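PDB 3S5W: L-ornithine N(5)-monooxygenase from Pseudomonas aeruginosa, which catalyses the FAD- and NADPH-dependent hydroxylation of L-ornithine to N(5)-hydroxy-L-ornithine, the first step in making the hydroxamate siderophore pyoverdin. Local coordinates for residues Y101-Y106 with R126-D131; S86-L91 with G120-C125; Q67-W72 with Y132-A137. One frame throughout, in Å; residues are numbered along the deposited sequence.

Contact 1. Residues Y101-Y106 with R126-D131. With FAD (flavin-adenine dinucleotide), chain C.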
# COMPACT_ATOMS: atom_id res chain seq x y z
N TYR A 101 -13.61 -8.36 -15.45
CA TYR A 101 -13.17 -7.89 -14.13
C TYR A 101 -13.06 -6.38 -14.00
O TYR A 101 -12.45 -5.92 -13.06
CB TYR A 101 -11.82 -8.56 -13.73
CG TYR A 101 -11.92 -10.06 -13.83
CD1 TYR A 101 -12.85 -10.77 -13.09
CD2 TYR A 101 -11.11 -10.76 -14.73
CE1 TYR A 101 -12.96 -12.18 -13.21
CE2 TYR A 101 -11.20 -12.14 -14.86
CZ TYR A 101 -12.12 -12.84 -14.10
OH TYR A 101 -12.17 -14.19 -14.25
N SER A 102 -13.62 -5.62 -14.95
CA SER A 102 -13.62 -4.16 -14.83
C SER A 102 -14.51 -3.73 -13.66
O SER A 102 -15.44 -4.46 -13.24
CB SER A 102 -14.10 -3.50 -16.13
OG SER A 102 -15.48 -3.76 -16.34
N PHE A 103 -14.24 -2.56 -13.11
CA PHE A 103 -15.10 -2.05 -12.07
C PHE A 103 -16.53 -1.85 -12.63
O PHE A 103 -17.51 -2.09 -11.92
CB PHE A 103 -14.53 -0.74 -11.49
CG PHE A 103 -15.24 -0.26 -10.27
CD1 PHE A 103 -14.93 -0.79 -8.99
CD2 PHE A 103 -16.19 0.77 -10.36
CE1 PHE A 103 -15.60 -0.32 -7.85
CE2 PHE A 103 -16.84 1.26 -9.22
CZ PHE A 103 -16.54 0.71 -7.96
N VAL A 104 -16.65 -1.45 -13.89
CA VAL A 104 -18.01 -1.26 -14.46
C VAL A 104 -18.75 -2.61 -14.51
O VAL A 104 -19.93 -2.69 -14.17
CB VAL A 104 -17.97 -0.52 -15.80
CG1 VAL A 104 -19.38 -0.39 -16.42
CG2 VAL A 104 -17.37 0.86 -15.61
N ASN A 105 -18.05 -3.67 -14.90
CA ASN A 105 -18.72 -4.97 -14.94
C ASN A 105 -19.11 -5.46 -13.56
O ASN A 105 -20.21 -6.00 -13.36
CB ASN A 105 -17.93 -6.03 -15.71
CG ASN A 105 -18.85 -7.17 -16.15
OD1 ASN A 105 -19.91 -6.92 -16.72
ND2 ASN A 105 -18.47 -8.41 -15.83
N TYR A 106 -18.21 -5.23 -12.59
CA TYR A 106 -18.47 -5.51 -11.21
C TYR A 106 -19.79 -4.86 -10.74
O TYR A 106 -20.64 -5.53 -10.12
CB TYR A 106 -17.26 -5.08 -10.35
CG TYR A 106 -17.63 -4.78 -8.93
CD1 TYR A 106 -17.80 -3.46 -8.50
CD2 TYR A 106 -17.81 -5.80 -8.00
CE1 TYR A 106 -18.17 -3.18 -7.21
CE2 TYR A 106 -18.17 -5.52 -6.69
CZ TYR A 106 -18.34 -4.22 -6.30
OH TYR A 106 -18.70 -3.93 -5.01
N ARG A 126 -13.38 3.59 -0.52
CA ARG A 126 -12.43 2.46 -0.46
C ARG A 126 -13.12 1.15 -0.01
O ARG A 126 -12.68 0.05 -0.39
CB ARG A 126 -11.20 2.80 0.39
CG ARG A 126 -10.28 3.78 -0.33
CD ARG A 126 -8.85 3.77 0.28
NE ARG A 126 -8.82 4.50 1.54
CZ ARG A 126 -8.52 3.98 2.74
NH1 ARG A 126 -8.22 2.70 2.88
NH2 ARG A 126 -8.52 4.77 3.81
N MET A 127 -14.19 1.25 0.77
CA MET A 127 -14.95 0.05 1.17
C MET A 127 -15.56 -0.62 -0.07
O MET A 127 -15.63 -1.83 -0.15
CB MET A 127 -16.08 0.35 2.19
CG MET A 127 -15.62 0.86 3.56
SD MET A 127 -16.99 1.00 4.80
CE MET A 127 -16.81 -0.57 5.68
N GLU A 128 -16.03 0.18 -1.02
CA GLU A 128 -16.57 -0.42 -2.27
C GLU A 128 -15.44 -1.00 -3.12
O GLU A 128 -15.59 -2.05 -3.72
CB GLU A 128 -17.39 0.58 -3.08
CG GLU A 128 -18.10 -0.08 -4.30
CD GLU A 128 -19.04 0.87 -5.06
OE1 GLU A 128 -18.86 2.10 -4.99
OE2 GLU A 128 -19.96 0.37 -5.73
N PHE A 129 -14.30 -0.31 -3.17
CA PHE A 129 -13.21 -0.89 -3.96
C PHE A 129 -12.70 -2.20 -3.32
O PHE A 129 -12.29 -3.09 -4.02
CB PHE A 129 -12.07 0.10 -4.13
CG PHE A 129 -11.18 -0.23 -5.28
CD1 PHE A 129 -11.58 0.05 -6.58
CD2 PHE A 129 -9.94 -0.81 -5.08
CE1 PHE A 129 -10.75 -0.23 -7.68
CE2 PHE A 129 -9.10 -1.11 -6.18
CZ PHE A 129 -9.51 -0.81 -7.47
N ASN A 130 -12.73 -2.27 -1.98
CA ASN A 130 -12.41 -3.50 -1.24
C ASN A 130 -13.36 -4.65 -1.66
O ASN A 130 -12.92 -5.76 -1.92
CB ASN A 130 -12.52 -3.28 0.29
CG ASN A 130 -12.38 -4.58 1.09
OD1 ASN A 130 -11.32 -5.24 1.04
ND2 ASN A 130 -13.44 -4.96 1.80
N ASP A 131 -14.65 -4.36 -1.73
CA ASP A 131 -15.64 -5.35 -2.17
C ASP A 131 -15.37 -5.79 -3.62
O ASP A 131 -15.48 -6.98 -3.93
CB ASP A 131 -17.05 -4.78 -2.05
CG ASP A 131 -18.11 -5.83 -2.19
OD1 ASP A 131 -18.25 -6.60 -1.23
OD2 ASP A 131 -18.78 -5.90 -3.24
PA FAD C . -0.91 -4.78 -1.05
O1A FAD C . -0.29 -4.14 0.13
O2A FAD C . -2.33 -4.29 -1.40
O5B FAD C . -1.00 -6.39 -0.81
C5B FAD C . 0.11 -7.07 -0.28
C4B FAD C . -0.45 -8.40 0.20
O4B FAD C . 0.63 -9.18 0.62
C3B FAD C . -1.35 -8.21 1.41
O3B FAD C . -2.64 -8.73 1.14
C2B FAD C . -0.65 -8.97 2.54
O2B FAD C . -1.55 -9.74 3.33
C1B FAD C . 0.24 -9.91 1.77
N9A FAD C . 1.49 -10.27 2.42
C8A FAD C . 2.46 -9.43 2.96
N7A FAD C . 3.50 -10.21 3.39
C5A FAD C . 3.20 -11.51 3.10
C6A FAD C . 3.89 -12.70 3.31
N6A FAD C . 5.18 -12.68 3.67
N1A FAD C . 3.29 -13.89 2.91
C2A FAD C . 2.06 -13.93 2.29
N3A FAD C . 1.37 -12.74 2.08
C4A FAD C . 1.94 -11.56 2.48
N1 FAD C . -3.38 3.31 -4.24
C2 FAD C . -4.19 3.93 -5.19
O2 FAD C . -3.88 3.91 -6.37
N3 FAD C . -5.34 4.58 -4.81
C4 FAD C . -5.74 4.63 -3.50
O4 FAD C . -6.81 5.19 -3.21
C4X FAD C . -4.92 4.02 -2.53
N5 FAD C . -5.27 4.07 -1.19
C5X FAD C . -4.46 3.48 -0.24
C6 FAD C . -4.83 3.53 1.11
C7 FAD C . -4.04 2.95 2.09
C7M FAD C . -4.50 3.06 3.52
C8 FAD C . -2.85 2.33 1.72
C8M FAD C . -1.94 1.68 2.72
C9 FAD C . -2.47 2.27 0.39
C9A FAD C . -3.28 2.82 -0.62
N10 FAD C . -2.91 2.78 -1.97
C10 FAD C . -3.72 3.39 -2.91
C1' FAD C . -1.63 2.15 -2.43
C2' FAD C . -1.61 0.61 -2.37
O2' FAD C . -0.23 0.29 -2.21
C3' FAD C . -2.14 0.04 -3.68
O3' FAD C . -3.48 0.49 -3.96
C4' FAD C . -2.18 -1.51 -3.66
O4' FAD C . -2.82 -1.94 -2.46
C5' FAD C . -0.81 -2.20 -3.86
O5' FAD C . -1.07 -3.55 -4.17
P FAD C . -0.05 -4.76 -3.81
O1P FAD C . -0.79 -6.02 -4.16
O2P FAD C . 1.24 -4.46 -4.53
O3P FAD C . 0.14 -4.62 -2.23

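Contact 2. Residues S86-L91 with G120-C125. With ONH (N~5~-hydroxy-L-ornithine), chain E.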
# COMPACT_ATOMS: atom_id res chain seq x y z
N SER A 86 -9.14 7.44 -10.07
CA SER A 86 -10.39 7.15 -10.82
C SER A 86 -10.70 5.64 -10.82
O SER A 86 -9.78 4.82 -10.92
CB SER A 86 -10.29 7.63 -12.27
OG SER A 86 -11.42 7.24 -13.06
N PHE A 87 -11.98 5.30 -10.72
CA PHE A 87 -12.39 3.90 -10.81
C PHE A 87 -12.00 3.25 -12.16
O PHE A 87 -11.96 2.04 -12.26
CB PHE A 87 -13.89 3.75 -10.55
CG PHE A 87 -14.77 4.19 -11.69
CD1 PHE A 87 -15.00 3.36 -12.79
CD2 PHE A 87 -15.39 5.44 -11.66
CE1 PHE A 87 -15.84 3.77 -13.83
CE2 PHE A 87 -16.23 5.84 -12.70
CZ PHE A 87 -16.44 4.99 -13.80
N LEU A 88 -11.74 4.06 -13.18
CA LEU A 88 -11.29 3.53 -14.46
C LEU A 88 -9.84 2.98 -14.41
O LEU A 88 -9.40 2.30 -15.33
CB LEU A 88 -11.42 4.58 -15.56
CG LEU A 88 -12.85 4.98 -15.96
CD1 LEU A 88 -12.82 6.20 -16.90
CD2 LEU A 88 -13.60 3.80 -16.61
N LYS A 89 -9.12 3.29 -13.34
CA LYS A 89 -7.78 2.70 -13.11
C LYS A 89 -7.95 1.46 -12.20
O LYS A 89 -7.25 1.28 -11.18
CB LYS A 89 -6.84 3.76 -12.52
CG LYS A 89 -6.58 4.94 -13.52
CD LYS A 89 -5.20 5.56 -13.30
CE LYS A 89 -4.98 6.84 -14.08
NZ LYS A 89 -3.55 7.35 -13.90
N ASP A 90 -8.93 0.65 -12.54
CA ASP A 90 -9.22 -0.61 -11.87
C ASP A 90 -8.18 -1.67 -12.29
O ASP A 90 -7.18 -1.35 -12.88
CB ASP A 90 -10.67 -1.03 -12.22
CG ASP A 90 -10.84 -1.34 -13.71
OD1 ASP A 90 -9.82 -1.62 -14.36
OD2 ASP A 90 -11.99 -1.30 -14.24
N LEU A 91 -8.40 -2.95 -11.99
CA LEU A 91 -7.35 -3.97 -12.25
C LEU A 91 -7.07 -4.31 -13.73
O LEU A 91 -6.07 -4.97 -14.02
CB LEU A 91 -7.71 -5.27 -11.51
CG LEU A 91 -7.75 -5.18 -9.97
CD1 LEU A 91 -8.15 -6.49 -9.31
CD2 LEU A 91 -6.43 -4.74 -9.47
N GLY A 120 -22.49 10.13 -9.83
CA GLY A 120 -21.70 11.06 -10.59
C GLY A 120 -20.32 11.30 -9.96
O GLY A 120 -19.82 12.42 -9.99
N THR A 121 -19.72 10.25 -9.39
CA THR A 121 -18.34 10.35 -8.88
C THR A 121 -17.38 9.38 -9.59
O THR A 121 -17.76 8.24 -9.89
CB THR A 121 -18.26 10.16 -7.36
OG1 THR A 121 -16.90 10.32 -6.94
CG2 THR A 121 -18.76 8.77 -6.91
N PHE A 122 -16.16 9.82 -9.90
CA PHE A 122 -15.10 8.89 -10.32
C PHE A 122 -14.44 8.15 -9.15
O PHE A 122 -13.63 7.24 -9.35
CB PHE A 122 -14.01 9.60 -11.10
CG PHE A 122 -14.40 9.88 -12.49
CD1 PHE A 122 -14.37 8.87 -13.45
CD2 PHE A 122 -14.84 11.13 -12.84
CE1 PHE A 122 -14.74 9.12 -14.77
CE2 PHE A 122 -15.22 11.39 -14.14
CZ PHE A 122 -15.16 10.38 -15.11
N TYR A 123 -14.78 8.56 -7.93
CA TYR A 123 -14.10 8.07 -6.73
C TYR A 123 -15.00 7.27 -5.81
O TYR A 123 -15.55 7.84 -4.87
CB TYR A 123 -13.46 9.26 -5.97
CG TYR A 123 -12.64 10.08 -6.89
CD1 TYR A 123 -11.45 9.58 -7.41
CD2 TYR A 123 -13.09 11.34 -7.33
CE1 TYR A 123 -10.70 10.29 -8.30
CE2 TYR A 123 -12.33 12.08 -8.24
CZ TYR A 123 -11.13 11.54 -8.71
OH TYR A 123 -10.34 12.23 -9.60
N PRO A 124 -15.13 5.95 -6.03
CA PRO A 124 -15.91 5.18 -5.05
C PRO A 124 -15.23 5.20 -3.68
O PRO A 124 -14.05 5.52 -3.58
CB PRO A 124 -15.88 3.75 -5.62
CG PRO A 124 -14.69 3.69 -6.45
CD PRO A 124 -14.51 5.07 -7.04
N CYS A 125 -15.98 4.88 -2.63
CA CYS A 125 -15.40 4.72 -1.31
C CYS A 125 -14.42 3.54 -1.35
O CYS A 125 -14.60 2.59 -2.14
CB CYS A 125 -16.52 4.48 -0.29
SG CYS A 125 -17.58 5.95 -0.11
C ONH E . -3.39 8.62 -10.71
N ONH E . -3.26 10.67 -9.34
O ONH E . -4.33 9.22 -11.30
CA ONH E . -2.83 9.26 -9.47
CB ONH E . -3.20 8.41 -8.24
CD ONH E . -2.90 8.18 -5.81
NE ONH E . -2.25 8.81 -4.69
CG ONH E . -2.53 9.02 -7.01
OZ ONH E . -2.74 8.53 -3.43
OXT ONH E . -2.88 7.53 -11.09

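Contact 3. Residues Q67-W72 with Y132-A137. With FAD (flavin-adenine dinucleotide), chain C.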
# COMPACT_ATOMS: atom_id res chain seq x y z
N GLN A 67 -3.35 -13.07 4.91
CA GLN A 67 -4.67 -12.77 5.50
C GLN A 67 -5.58 -13.98 5.39
O GLN A 67 -5.64 -14.61 4.32
CB GLN A 67 -5.35 -11.58 4.80
CG GLN A 67 -4.55 -10.28 4.86
CD GLN A 67 -5.37 -9.13 4.27
OE1 GLN A 67 -6.48 -8.86 4.73
NE2 GLN A 67 -4.87 -8.51 3.23
N GLY A 68 -6.26 -14.31 6.49
CA GLY A 68 -7.19 -15.45 6.52
C GLY A 68 -8.47 -15.12 5.77
O GLY A 68 -9.08 -15.98 5.13
N ASP A 69 -8.87 -13.86 5.87
CA ASP A 69 -10.05 -13.35 5.21
C ASP A 69 -9.60 -12.04 4.57
O ASP A 69 -9.35 -11.07 5.29
CB ASP A 69 -11.13 -13.07 6.26
CG ASP A 69 -12.43 -12.59 5.65
OD1 ASP A 69 -12.69 -12.84 4.45
OD2 ASP A 69 -13.19 -11.94 6.38
N TYR A 70 -9.44 -12.03 3.24
CA TYR A 70 -8.79 -10.90 2.54
C TYR A 70 -9.56 -9.58 2.63
O TYR A 70 -10.74 -9.50 2.30
CB TYR A 70 -8.52 -11.23 1.07
CG TYR A 70 -7.91 -10.02 0.38
CD1 TYR A 70 -8.72 -9.13 -0.34
CD2 TYR A 70 -6.55 -9.71 0.53
CE1 TYR A 70 -8.18 -8.00 -0.93
CE2 TYR A 70 -5.99 -8.58 -0.08
CZ TYR A 70 -6.82 -7.72 -0.78
OH TYR A 70 -6.26 -6.60 -1.34
N ARG A 71 -8.86 -8.53 3.07
CA ARG A 71 -9.36 -7.16 2.96
C ARG A 71 -8.23 -6.28 2.44
O ARG A 71 -7.05 -6.53 2.70
CB ARG A 71 -9.87 -6.63 4.30
CG ARG A 71 -11.11 -7.37 4.86
CD ARG A 71 -11.68 -6.66 6.09
NE ARG A 71 -10.75 -6.74 7.22
CZ ARG A 71 -10.69 -5.86 8.22
NH1 ARG A 71 -11.49 -4.81 8.26
NH2 ARG A 71 -9.80 -6.03 9.18
N TRP A 72 -8.60 -5.25 1.68
CA TRP A 72 -7.64 -4.31 1.10
C TRP A 72 -7.42 -3.22 2.15
O TRP A 72 -8.25 -2.32 2.28
CB TRP A 72 -8.21 -3.75 -0.20
CG TRP A 72 -7.32 -2.74 -0.92
CD1 TRP A 72 -6.01 -2.90 -1.29
CD2 TRP A 72 -7.71 -1.43 -1.38
NE1 TRP A 72 -5.55 -1.75 -1.93
CE2 TRP A 72 -6.58 -0.84 -2.00
CE3 TRP A 72 -8.91 -0.69 -1.31
CZ2 TRP A 72 -6.61 0.44 -2.55
CZ3 TRP A 72 -8.93 0.60 -1.84
CH2 TRP A 72 -7.80 1.15 -2.47
N TYR A 132 -14.99 -4.84 -4.48
CA TYR A 132 -14.62 -5.12 -5.86
C TYR A 132 -13.40 -6.07 -5.94
O TYR A 132 -13.40 -7.03 -6.69
CB TYR A 132 -14.30 -3.80 -6.60
CG TYR A 132 -13.47 -3.94 -7.85
CD1 TYR A 132 -13.98 -4.55 -8.99
CD2 TYR A 132 -12.17 -3.40 -7.91
CE1 TYR A 132 -13.23 -4.65 -10.14
CE2 TYR A 132 -11.39 -3.52 -9.07
CZ TYR A 132 -11.94 -4.14 -10.17
OH TYR A 132 -11.22 -4.27 -11.30
N LEU A 133 -12.37 -5.77 -5.16
CA LEU A 133 -11.18 -6.61 -5.15
C LEU A 133 -11.49 -8.04 -4.68
O LEU A 133 -11.00 -9.01 -5.28
CB LEU A 133 -10.11 -5.99 -4.24
CG LEU A 133 -9.51 -4.71 -4.83
CD1 LEU A 133 -8.61 -4.09 -3.79
CD2 LEU A 133 -8.70 -4.96 -6.15
N ARG A 134 -12.29 -8.14 -3.62
CA ARG A 134 -12.70 -9.47 -3.09
C ARG A 134 -13.51 -10.21 -4.15
O ARG A 134 -13.33 -11.40 -4.36
CB ARG A 134 -13.52 -9.29 -1.82
CG ARG A 134 -12.64 -8.88 -0.64
CD ARG A 134 -13.43 -8.47 0.59
NE ARG A 134 -14.47 -9.44 0.93
CZ ARG A 134 -14.29 -10.49 1.71
NH1 ARG A 134 -13.11 -10.74 2.28
NH2 ARG A 134 -15.32 -11.31 1.93
N TRP A 135 -14.39 -9.49 -4.84
CA TRP A 135 -15.20 -10.11 -5.88
C TRP A 135 -14.31 -10.63 -7.03
O TRP A 135 -14.48 -11.76 -7.46
CB TRP A 135 -16.27 -9.15 -6.40
CG TRP A 135 -17.06 -9.70 -7.57
CD1 TRP A 135 -18.11 -10.59 -7.51
CD2 TRP A 135 -16.87 -9.38 -8.95
NE1 TRP A 135 -18.57 -10.84 -8.78
CE2 TRP A 135 -17.83 -10.11 -9.68
CE3 TRP A 135 -15.96 -8.55 -9.65
CZ2 TRP A 135 -17.92 -10.04 -11.09
CZ3 TRP A 135 -16.05 -8.48 -11.03
CH2 TRP A 135 -17.03 -9.21 -11.74
N VAL A 136 -13.35 -9.82 -7.49
CA VAL A 136 -12.45 -10.27 -8.55
C VAL A 136 -11.65 -11.50 -8.07
O VAL A 136 -11.58 -12.48 -8.80
CB VAL A 136 -11.49 -9.17 -9.02
CG1 VAL A 136 -10.45 -9.72 -10.03
CG2 VAL A 136 -12.29 -8.02 -9.73
N ALA A 137 -11.04 -11.41 -6.88
CA ALA A 137 -10.18 -12.47 -6.32
C ALA A 137 -10.93 -13.81 -6.17
O ALA A 137 -10.33 -14.85 -6.37
CB ALA A 137 -9.58 -12.03 -4.97
PA FAD C . -0.91 -4.78 -1.05
O1A FAD C . -0.29 -4.14 0.13
O2A FAD C . -2.33 -4.29 -1.40
O5B FAD C . -1.00 -6.39 -0.81
C5B FAD C . 0.11 -7.07 -0.28
C4B FAD C . -0.45 -8.40 0.20
O4B FAD C . 0.63 -9.18 0.62
C3B FAD C . -1.35 -8.21 1.41
O3B FAD C . -2.64 -8.73 1.14
C2B FAD C . -0.65 -8.97 2.54
O2B FAD C . -1.55 -9.74 3.33
C1B FAD C . 0.24 -9.91 1.77
N9A FAD C . 1.49 -10.27 2.42
C8A FAD C . 2.46 -9.43 2.96
N7A FAD C . 3.50 -10.21 3.39
C5A FAD C . 3.20 -11.51 3.10
C6A FAD C . 3.89 -12.70 3.31
N6A FAD C . 5.18 -12.68 3.67
N1A FAD C . 3.29 -13.89 2.91
C2A FAD C . 2.06 -13.93 2.29
N3A FAD C . 1.37 -12.74 2.08
C4A FAD C . 1.94 -11.56 2.48
N1 FAD C . -3.38 3.31 -4.24
C2 FAD C . -4.19 3.93 -5.19
O2 FAD C . -3.88 3.91 -6.37
N3 FAD C . -5.34 4.58 -4.81
C4 FAD C . -5.74 4.63 -3.50
O4 FAD C . -6.81 5.19 -3.21
C4X FAD C . -4.92 4.02 -2.53
N5 FAD C . -5.27 4.07 -1.19
C5X FAD C . -4.46 3.48 -0.24
C6 FAD C . -4.83 3.53 1.11
C7 FAD C . -4.04 2.95 2.09
C7M FAD C . -4.50 3.06 3.52
C8 FAD C . -2.85 2.33 1.72
C8M FAD C . -1.94 1.68 2.72
C9 FAD C . -2.47 2.27 0.39
C9A FAD C . -3.28 2.82 -0.62
N10 FAD C . -2.91 2.78 -1.97
C10 FAD C . -3.72 3.39 -2.91
C1' FAD C . -1.63 2.15 -2.43
C2' FAD C . -1.61 0.61 -2.37
O2' FAD C . -0.23 0.29 -2.21
C3' FAD C . -2.14 0.04 -3.68
O3' FAD C . -3.48 0.49 -3.96
C4' FAD C . -2.18 -1.51 -3.66
O4' FAD C . -2.82 -1.94 -2.46
C5' FAD C . -0.81 -2.20 -3.86
O5' FAD C . -1.07 -3.55 -4.17
P FAD C . -0.05 -4.76 -3.81
O1P FAD C . -0.79 -6.02 -4.16
O2P FAD C . 1.24 -4.46 -4.53
O3P FAD C . 0.14 -4.62 -2.23

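Contact 1. Residues Y101-Y106 with R126-D131
Phe-103 and Tyr-106, three residues apart on the first turns of helix 103-109, reach across to Glu-128, Phe-129 and Asp-131 on helix 126-137, forming a buried helix-helix contact in the FAD-binding part of this class B flavoprotein monooxygenase. The Phe-103 ring points its CZ corner at the Glu-128 carboxylate: CZ lies 3.8 Å from Glu-128 CD, near the plane of the ring, and the two flat groups are turned steeply, at 72°. One face of the same ring is covered by Tyr-106 CD1 from its own helix, placed off-centre toward the rim. Phe-103 CD1 meets Phe-129 CD1 at 4.2 Å in an oblique approach. Phe-129 leaves its helix heading away from 101-106, yet the CD1 flank of its ring still meets Phe-103; it also packs on Trp-72 and Leu-429 of the FAD site. Glu-128 holds CG anti to the backbone N (chi1 -173°) and runs on extended, which lays the carboxylate beside Phe-103 and Tyr-106. Its charge is met by a salt bridge from OE2 to Arg-112, which also bonds the Tyr-106 hydroxyl, so a single guanidinium joins side chains of both helices. At the start of helix 126-137, Arg-126 turns toward the cofactor, one face of its guanidinium turned to the C6 and C7M edge of the flavin, with NH1 3.8 Å from FAD C7M; Glu-241 and Thr-76 hold its nitrogens. Ser-102 caps helix 103-109, its OG accepting from Asn-105 N at 2.9 Å. Across the helices the polar link is a short hydrogen bond: Tyr-106 OH donates to the anti lone pair of Asp-131 OD2 at 2.6 Å, with ring and carboxylate planes 59° apart.

Contact 2. Residues S86-L91 with G120-C125
The rings of Phe-87 and Phe-122 lie nearly parallel, their planes 19° apart, but are slid so far that they barely overlap, with centroids 5.7 Å apart. Phe-87 CE2 touches Phe-122 CD1 at 3.6 Å, and the carbonyl of Phe-122 sits at the edge of the Phe-87 ring, near its plane. Phe-116 meets Phe-87 edge-to-face. The Phe-122 ring is approached obliquely by Ser-86 OG, 3.4 Å from its CD1, and by Leu-88 CD1; one face of the neighbouring Tyr-123 ring carries Phe-122 CB over its centre. Phe-87 keeps CG between its backbone N and carbonyl carbon (chi1 75°), a cramped rotamer that folds the ring back against 120-125 and leaves its CB 3.8 Å from Pro-124 CD.

The backbones are joined by Phe-87 N donating to Phe-122 O at 2.9 Å, close to the line of the carbonyl bond. Each loop is braced by an ST turn: Ser-86 OG accepts from Leu-88 N, and Thr-121 OG1 from Tyr-123 N. Ser-86 also opens a type I beta turn ending at Lys-89, whose extended side chain carries NZ to 2.9 Å from OXT of the bound N5-hydroxy-L-ornithine, with a weak bond to the other carboxylate oxygen, O. The pinned loops lie beside the substrate site, to which 86-91 contributes Lys-89, gripping the amino acid's carboxylate, while Asn-274, Asn-304 and Ser-430 also hydrogen-bond the ligand.

Contact 3. Residues Q67-W72 with Y132-A137
Charge and hydrogen bonding meet at Arg-134, whose NH1 is shared between two acceptors of the FAD-binding loop. It donates to Tyr-70 O at 2.7 Å, almost exactly in the guanidinium plane, and to Asp-69 OD1 at 3.0 Å in a salt bridge that reaches the oxygen from above the carboxylate plane. The two charged groups stand nearly perpendicular, at 83°. Arg-134 CG lies at the edge of the Tyr-70 ring, and the bend beyond it at chi3 (49°) brings NH1 to Tyr-70 O and Asp-69.

Apolar packing centres on Leu-133. Its CD1 makes a CH-pi contact over the face of Trp-72, 3.7 Å from the centroid of the five-membered ring, while its CB lies at the edge of Tyr-70.

Cofactor bonds come from the same loop. Trp-72 NE1 donates to FAD O4' at 2.8 Å, and Gln-67 NE2 to FAD O3B at 3.1 Å. The Gln-67 amide also bonds both N and O of Arg-71, which fixes its rotation.

The helix thus grips a loop backbone carbonyl and packs Leu-133 on one face of the indole, probably helping to hold Trp-72 in place for its bond to the ribityl hydroxyl.

How the contacts relate
The three contacts cluster around helix 126-137, which supplies its first half to contact 1 and its second half to contact 3, centres about 11 Å apart; the centre of contact 2 is about 8 Å from that of contact 1 and about 18 Å from that of contact 3. In chain order the segments run 67-72, 86-91, 101-106, 120-125, 126-131 and 132-137, so contacts 1 and 2 interleave and contact 3 encloses both. Asp-90 and Phe-103 join contact 2 to contact 1, Asn-130 and Trp-72 join contact 1 to contact 3, and the Tyr-132 hydroxyl bonds both Tyr-101 and Leu-91. One helix thereby connects the FAD-binding loop with the 86-91 loop, whose Lys-89 binds the substrate.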